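Local coordinates for protein CRISPR system Cmr subunit Cmr5 (Thermus thermophilus HB8, PDB 2ZOP) that is probably a subunit of the Cmr ribonucleoprotein complex of the CRISPR immune system, which protects the bacterium against viruses and other mobile genetic elements, at residues Gly26-Met31 / His59-Asn64; Gln10-Lys15 / Glu102-Phe107. All coordinates share one frame; numbering follows the deposited sequence.

Interaction 1: Gly26-Met31 / His59-Asn64; sequences GEYRDM and HKALGN. With SO4 (sulfate ion), chain G.
His59 uses three positions on the edge of its imidazole ring. CD2 meets Glu27 O directly, NE2 is linked to Asp30 through a water, and ND1 holds the sulfate. Glu27 O lies 2.9 Å from His59 CD2, in the ring plane but displaced toward NE2. This is a close CH-to-oxygen contact, not a hydrogen bond. The same oxygen accepts the helical bond from Met31 N. His59 NE2 is 2.7 Å from the water, which donates to Asp30 OD2, bridging the two helices. His59 ND1 donates to sulfate O2 at 2.8 Å, with an N-H...O angle of 157°. The sulfate probably comes from the crystallisation liquor. Gly55 N and Lys56 N also bind it. The sulfate, and less directly Asp30 through the water, may favour a charged imidazole, but a neutral ring with its proton on ND1 would make the same bond.

This is a helix-helix packing contact of an all-alpha protein. The two segment axes cross at -55° and come within 8.2 Å. Met31, present as selenomethionine, brings its CG obliquely to the imidazole, 3.3 Å from His59 CD2. The two side chains cross at about a right angle. Met31 CB also packs against Leu62 CB.

Tyr28 covers the other end of the contact. Its CB starts away from 59-64, but CG is anti to the backbone N (chi1 -172°), and the ring reaches the second helix. Leu62 CD2 lies over one ring face, 3.9 Å from Tyr28 CZ. Tyr28 CE1 approaches Ala61 CB at 4.1 Å. The phenol hydroxyl of Tyr28 hydrogen-bonds to Asp65 OD2, one turn beyond Ala61.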
loop_
_atom_site.group_PDB
_atom_site.type_symbol
_atom_site.label_atom_id
_atom_site.label_comp_id
_atom_site.label_asym_id
_atom_site.label_seq_id
_atom_site.Cartn_x
_atom_site.Cartn_y
_atom_site.Cartn_z
ATOM N N GLY A 26 6.335 7.021 28.513
ATOM C CA GLY A 26 6.479 5.707 27.919
ATOM C C GLY A 26 5.402 5.450 26.875
ATOM O O GLY A 26 5.642 4.795 25.863
ATOM N N GLU A 27 4.210 5.975 27.115
ATOM C CA GLU A 27 3.103 5.800 26.183
ATOM C C GLU A 27 3.318 6.713 24.978
ATOM O O GLU A 27 2.937 6.382 23.846
ATOM C CB GLU A 27 1.778 6.128 26.884
ATOM C CG GLU A 27 1.578 5.316 28.171
ATOM C CD GLU A 27 0.320 5.693 28.946
ATOM O OE1 GLU A 27 -0.071 6.880 28.938
ATOM O OE2 GLU A 27 -0.271 4.796 29.585
ATOM N N TYR A 28 3.931 7.863 25.242
ATOM C CA TYR A 28 4.242 8.848 24.216
ATOM C C TYR A 28 5.227 8.239 23.223
ATOM O O TYR A 28 5.089 8.402 22.006
ATOM C CB TYR A 28 4.876 10.081 24.855
ATOM C CG TYR A 28 5.076 11.244 23.908
ATOM C CD1 TYR A 28 4.065 12.179 23.698
ATOM C CD2 TYR A 28 6.288 11.423 23.247
ATOM C CE1 TYR A 28 4.262 13.273 22.853
ATOM C CE2 TYR A 28 6.494 12.505 22.402
ATOM C CZ TYR A 28 5.485 13.425 22.211
ATOM O OH TYR A 28 5.705 14.498 21.396
ATOM N N ARG A 29 6.234 7.560 23.758
ATOM C CA ARG A 29 7.254 6.906 22.947
ATOM C C ARG A 29 6.632 5.764 22.146
ATOM O O ARG A 29 6.949 5.585 20.967
ATOM C CB ARG A 29 8.382 6.362 23.848
ATOM C CG ARG A 29 9.289 5.324 23.174
ATOM C CD ARG A 29 10.505 4.966 24.042
ATOM N NE ARG A 29 11.373 3.989 23.384
ATOM C CZ ARG A 29 11.124 2.685 23.343
ATOM N NH1 ARG A 29 10.040 2.201 23.932
ATOM N NH2 ARG A 29 11.944 1.866 22.699
ATOM N N ASP A 30 5.752 4.991 22.788
ATOM C CA ASP A 30 5.105 3.877 22.104
ATOM C C ASP A 30 4.400 4.381 20.852
ATOM O O ASP A 30 4.534 3.794 19.773
ATOM C CB ASP A 30 4.080 3.180 23.006
ATOM C CG ASP A 30 4.731 2.387 24.116
ATOM O OD1 ASP A 30 5.873 1.923 23.915
ATOM O OD2 ASP A 30 4.099 2.213 25.177
HETATM N N MSE A 31 3.655 5.476 21.001
HETATM C CA MSE A 31 2.940 6.048 19.870
HETATM C C MSE A 31 3.883 6.622 18.818
HETATM O O MSE A 31 3.620 6.515 17.624
HETATM C CB MSE A 31 1.962 7.124 20.342
HETATM C CG MSE A 31 0.551 6.585 20.465
HETATM SE SE MSE A 31 -0.444 6.501 18.782
HETATM C CE MSE A 31 0.785 5.640 17.583
ATOM N N HIS A 59 -0.839 9.385 24.226
ATOM C CA HIS A 59 -0.904 8.894 22.851
ATOM C C HIS A 59 -1.405 10.000 21.918
ATOM O O HIS A 59 -0.851 10.222 20.836
ATOM C CB HIS A 59 -1.834 7.681 22.773
ATOM C CG HIS A 59 -1.265 6.431 23.378
ATOM N ND1 HIS A 59 -2.047 5.347 23.712
ATOM C CD2 HIS A 59 0.011 6.071 23.653
ATOM C CE1 HIS A 59 -1.279 4.372 24.162
ATOM N NE2 HIS A 59 -0.026 4.784 24.135
ATOM N N LYS A 60 -2.451 10.694 22.356
ATOM C CA LYS A 60 -3.050 11.788 21.602
ATOM C C LYS A 60 -2.064 12.954 21.499
ATOM O O LYS A 60 -1.992 13.625 20.469
ATOM C CB LYS A 60 -4.336 12.242 22.302
ATOM C CG LYS A 60 -5.122 13.333 21.588
ATOM C CD LYS A 60 -5.589 12.880 20.203
ATOM C CE LYS A 60 -6.708 13.767 19.664
ATOM N NZ LYS A 60 -7.993 13.541 20.391
ATOM N N ALA A 61 -1.300 13.181 22.565
ATOM C CA ALA A 61 -0.327 14.273 22.599
ATOM C C ALA A 61 0.683 14.160 21.456
ATOM O O ALA A 61 1.067 15.168 20.854
ATOM C CB ALA A 61 0.399 14.294 23.950
ATOM N N LEU A 62 1.116 12.939 21.157
ATOM C CA LEU A 62 2.060 12.738 20.056
ATOM C C LEU A 62 1.424 13.331 18.795
ATOM O O LEU A 62 2.062 14.084 18.050
ATOM C CB LEU A 62 2.343 11.235 19.872
ATOM C CG LEU A 62 3.344 10.736 18.809
ATOM C CD1 LEU A 62 2.716 10.766 17.421
ATOM C CD2 LEU A 62 4.609 11.582 18.847
ATOM N N GLY A 63 0.149 13.018 18.582
ATOM C CA GLY A 63 -0.559 13.519 17.410
ATOM C C GLY A 63 -0.629 15.036 17.310
ATOM O O GLY A 63 -0.362 15.608 16.254
ATOM N N ASN A 64 -0.997 15.694 18.405
ATOM C CA ASN A 64 -1.090 17.147 18.415
ATOM C C ASN A 64 0.297 17.774 18.273
ATOM O O ASN A 64 0.462 18.751 17.558
ATOM C CB ASN A 64 -1.786 17.627 19.697
ATOM C CG ASN A 64 -3.294 17.451 19.641
ATOM O OD1 ASN A 64 -3.934 17.797 18.649
ATOM N ND2 ASN A 64 -3.872 16.918 20.713
HETATM S S SO4 G . -5.464 3.872 24.083
HETATM O O1 SO4 G . -4.602 2.923 23.353
HETATM O O2 SO4 G . -4.795 5.188 24.204
HETATM O O3 SO4 G . -6.722 4.052 23.333
HETATM O O4 SO4 G . -5.736 3.332 25.429
HETATM O O HOH W 1 1.453 2.670 25.085
#

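Interaction 2: Gln10-Lys15 / Glu102-Phe107; sequences QKAYEK and EWFKRF
Of the backbone bonds within the two segments, the shortest is Arg106 N to Glu102 O, 2.8 Å. Phe107, on the same turn, meets Tyr13 across the contact by packing alone. No hydrogen bond joins the two segments. Tyr13 CB sits over the centre of the Phe107 ring face in a CH-pi contact, 3.9 Å from the centroid. A chi1 of 174° swings the Tyr13 ring away from its own backbone nitrogen and along Phe107, and Tyr13 CD1 comes to 3.5 Å from Phe107 CD1. The ring planes are inclined at 32°, neither parallel nor perpendicular.

Ala12 makes the second CH-pi contact. Ala12 CB stands over one face of Phe104, offset toward the rim and 3.8 Å from Phe104 CE2. Ala12 CB also touches Trp103 CB at 3.9 Å. Lys15 runs alongside the Phe104 ring, with Lys15 CB 3.6 Å from Phe104 CE1, before its chain bends away at chi2.

Helix 4-19 packs on the long helix 87-111, the segment axes crossing at -47°. Phe104 reaches beyond this pair to Tyr28 of helix 25-42 and to Leu62 and Val69 of helix 57-69.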
loop_
_atom_site.group_PDB
_atom_site.type_symbol
_atom_site.label_atom_id
_atom_site.label_comp_id
_atom_site.label_asym_id
_atom_site.label_seq_id
_atom_site.Cartn_x
_atom_site.Cartn_y
_atom_site.Cartn_z
ATOM N N GLN A 10 14.232 19.555 14.479
ATOM C CA GLN A 10 14.501 20.267 15.718
ATOM C C GLN A 10 13.254 20.551 16.559
ATOM O O GLN A 10 13.317 20.490 17.779
ATOM C CB GLN A 10 15.287 21.546 15.417
ATOM C CG GLN A 10 16.732 21.218 14.982
ATOM C CD GLN A 10 17.550 22.434 14.603
ATOM O OE1 GLN A 10 17.197 23.567 14.929
ATOM N NE2 GLN A 10 18.669 22.199 13.921
ATOM N N LYS A 11 12.125 20.838 15.919
ATOM C CA LYS A 11 10.882 21.091 16.659
ATOM C C LYS A 11 10.419 19.784 17.298
ATOM O O LYS A 11 9.911 19.769 18.420
ATOM C CB LYS A 11 9.787 21.625 15.723
ATOM C CG LYS A 11 9.909 23.118 15.368
ATOM C CD LYS A 11 8.825 23.532 14.372
ATOM C CE LYS A 11 8.791 25.039 14.155
ATOM N NZ LYS A 11 8.377 25.763 15.392
ATOM N N ALA A 12 10.601 18.684 16.574
ATOM C CA ALA A 12 10.222 17.367 17.068
ATOM C C ALA A 12 11.087 17.069 18.282
ATOM O O ALA A 12 10.627 16.518 19.284
ATOM C CB ALA A 12 10.449 16.309 15.984
ATOM N N TYR A 13 12.355 17.440 18.165
ATOM C CA TYR A 13 13.323 17.258 19.231
ATOM C C TYR A 13 12.809 17.969 20.480
ATOM O O TYR A 13 12.811 17.404 21.569
ATOM C CB TYR A 13 14.667 17.847 18.782
ATOM C CG TYR A 13 15.761 17.870 19.824
ATOM C CD1 TYR A 13 15.956 16.796 20.692
ATOM C CD2 TYR A 13 16.659 18.935 19.882
ATOM C CE1 TYR A 13 17.018 16.779 21.586
ATOM C CE2 TYR A 13 17.729 18.929 20.770
ATOM C CZ TYR A 13 17.903 17.847 21.620
ATOM O OH TYR A 13 18.967 17.836 22.493
ATOM N N GLU A 14 12.338 19.199 20.319
ATOM C CA GLU A 14 11.834 19.946 21.465
ATOM C C GLU A 14 10.575 19.302 22.056
ATOM O O GLU A 14 10.423 19.214 23.272
ATOM C CB GLU A 14 11.537 21.393 21.076
ATOM C CG GLU A 14 11.083 22.227 22.257
ATOM C CD GLU A 14 10.912 23.690 21.920
ATOM O OE1 GLU A 14 9.948 24.031 21.203
ATOM O OE2 GLU A 14 11.750 24.500 22.374
ATOM N N LYS A 15 9.673 18.850 21.195
ATOM C CA LYS A 15 8.449 18.208 21.669
ATOM C C LYS A 15 8.771 16.950 22.482
ATOM O O LYS A 15 8.149 16.685 23.513
ATOM C CB LYS A 15 7.556 17.844 20.481
ATOM C CG LYS A 15 7.084 19.043 19.668
ATOM C CD LYS A 15 6.171 19.921 20.511
ATOM C CE LYS A 15 5.608 21.084 19.711
ATOM N NZ LYS A 15 4.533 21.771 20.477
ATOM N N GLU A 102 9.019 10.254 11.632
ATOM C CA GLU A 102 10.287 9.554 11.812
ATOM C C GLU A 102 11.198 10.287 12.802
ATOM O O GLU A 102 11.924 9.653 13.567
ATOM C CB GLU A 102 11.010 9.387 10.470
ATOM C CG GLU A 102 10.330 8.416 9.517
ATOM C CD GLU A 102 10.340 6.986 10.035
ATOM O OE1 GLU A 102 9.925 6.078 9.282
ATOM O OE2 GLU A 102 10.759 6.769 11.195
ATOM N N TRP A 103 11.169 11.617 12.790
ATOM C CA TRP A 103 12.002 12.374 13.722
ATOM C C TRP A 103 11.515 12.181 15.154
ATOM O O TRP A 103 12.317 12.014 16.067
ATOM C CB TRP A 103 12.023 13.866 13.352
ATOM C CG TRP A 103 12.863 14.135 12.140
ATOM C CD1 TRP A 103 12.451 14.697 10.970
ATOM C CD2 TRP A 103 14.251 13.802 11.960
ATOM N NE1 TRP A 103 13.490 14.733 10.069
ATOM C CE2 TRP A 103 14.606 14.190 10.648
ATOM C CE3 TRP A 103 15.225 13.212 12.778
ATOM C CZ2 TRP A 103 15.898 14.008 10.130
ATOM C CZ3 TRP A 103 16.513 13.030 12.266
ATOM C CH2 TRP A 103 16.835 13.428 10.949
ATOM N N PHE A 104 10.202 12.201 15.351
ATOM C CA PHE A 104 9.641 11.984 16.682
ATOM C C PHE A 104 10.100 10.609 17.157
ATOM O O PHE A 104 10.504 10.434 18.313
ATOM C CB PHE A 104 8.112 12.015 16.629
ATOM C CG PHE A 104 7.527 13.389 16.784
ATOM C CD1 PHE A 104 7.248 13.902 18.053
ATOM C CD2 PHE A 104 7.260 14.173 15.673
ATOM C CE1 PHE A 104 6.714 15.171 18.208
ATOM C CE2 PHE A 104 6.723 15.450 15.816
ATOM C CZ PHE A 104 6.449 15.950 17.089
ATOM N N LYS A 105 10.031 9.639 16.250
ATOM C CA LYS A 105 10.445 8.275 16.555
ATOM C C LYS A 105 11.912 8.211 16.967
ATOM O O LYS A 105 12.260 7.629 17.996
ATOM C CB LYS A 105 10.207 7.373 15.338
ATOM C CG LYS A 105 10.754 5.959 15.499
ATOM C CD LYS A 105 10.254 5.047 14.390
ATOM C CE LYS A 105 10.894 3.668 14.486
ATOM N NZ LYS A 105 12.362 3.746 14.185
ATOM N N ARG A 106 12.770 8.808 16.152
ATOM C CA ARG A 106 14.202 8.819 16.424
ATOM C C ARG A 106 14.551 9.479 17.756
ATOM O O ARG A 106 15.338 8.937 18.528
ATOM C CB ARG A 106 14.937 9.520 15.278
ATOM C CG ARG A 106 14.935 8.695 13.995
ATOM C CD ARG A 106 15.237 9.555 12.790
ATOM N NE ARG A 106 15.022 8.829 11.542
ATOM C CZ ARG A 106 14.895 9.415 10.358
ATOM N NH1 ARG A 106 14.960 10.737 10.267
ATOM N NH2 ARG A 106 14.681 8.681 9.272
ATOM N N PHE A 107 13.977 10.648 18.026
ATOM C CA PHE A 107 14.267 11.318 19.282
ATOM C C PHE A 107 13.630 10.626 20.476
ATOM O O PHE A 107 14.132 10.739 21.589
ATOM C CB PHE A 107 13.870 12.797 19.208
ATOM C CG PHE A 107 14.871 13.635 18.464
ATOM C CD1 PHE A 107 16.158 13.805 18.971
ATOM C CD2 PHE A 107 14.564 14.179 17.221
ATOM C CE1 PHE A 107 17.129 14.494 18.247
ATOM C CE2 PHE A 107 15.530 14.872 16.486
ATOM C CZ PHE A 107 16.818 15.025 17.005
#

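In the fold
Interactions 1 and 2 are neighbouring parts of one helical core, with centres about 12 Å apart. Phe104 of interaction 2 joins them. Phe104 CE1 is 3.4 Å from Tyr28 OH, and Phe104 CD1 is 3.6 Å from Leu62 CD2. Four helices, 4-19, 25-42, 57-69 and 87-111, therefore meet around this ring. Along the chain, interaction 1 is nested within the loop that interaction 2 closes between the first and last helices. The sulfate is bound at the His59 side of interaction 1 and does not touch interaction 2. No other chain of the trimer contacts any of the four segments, so both contacts belong to the fold of the single subunit.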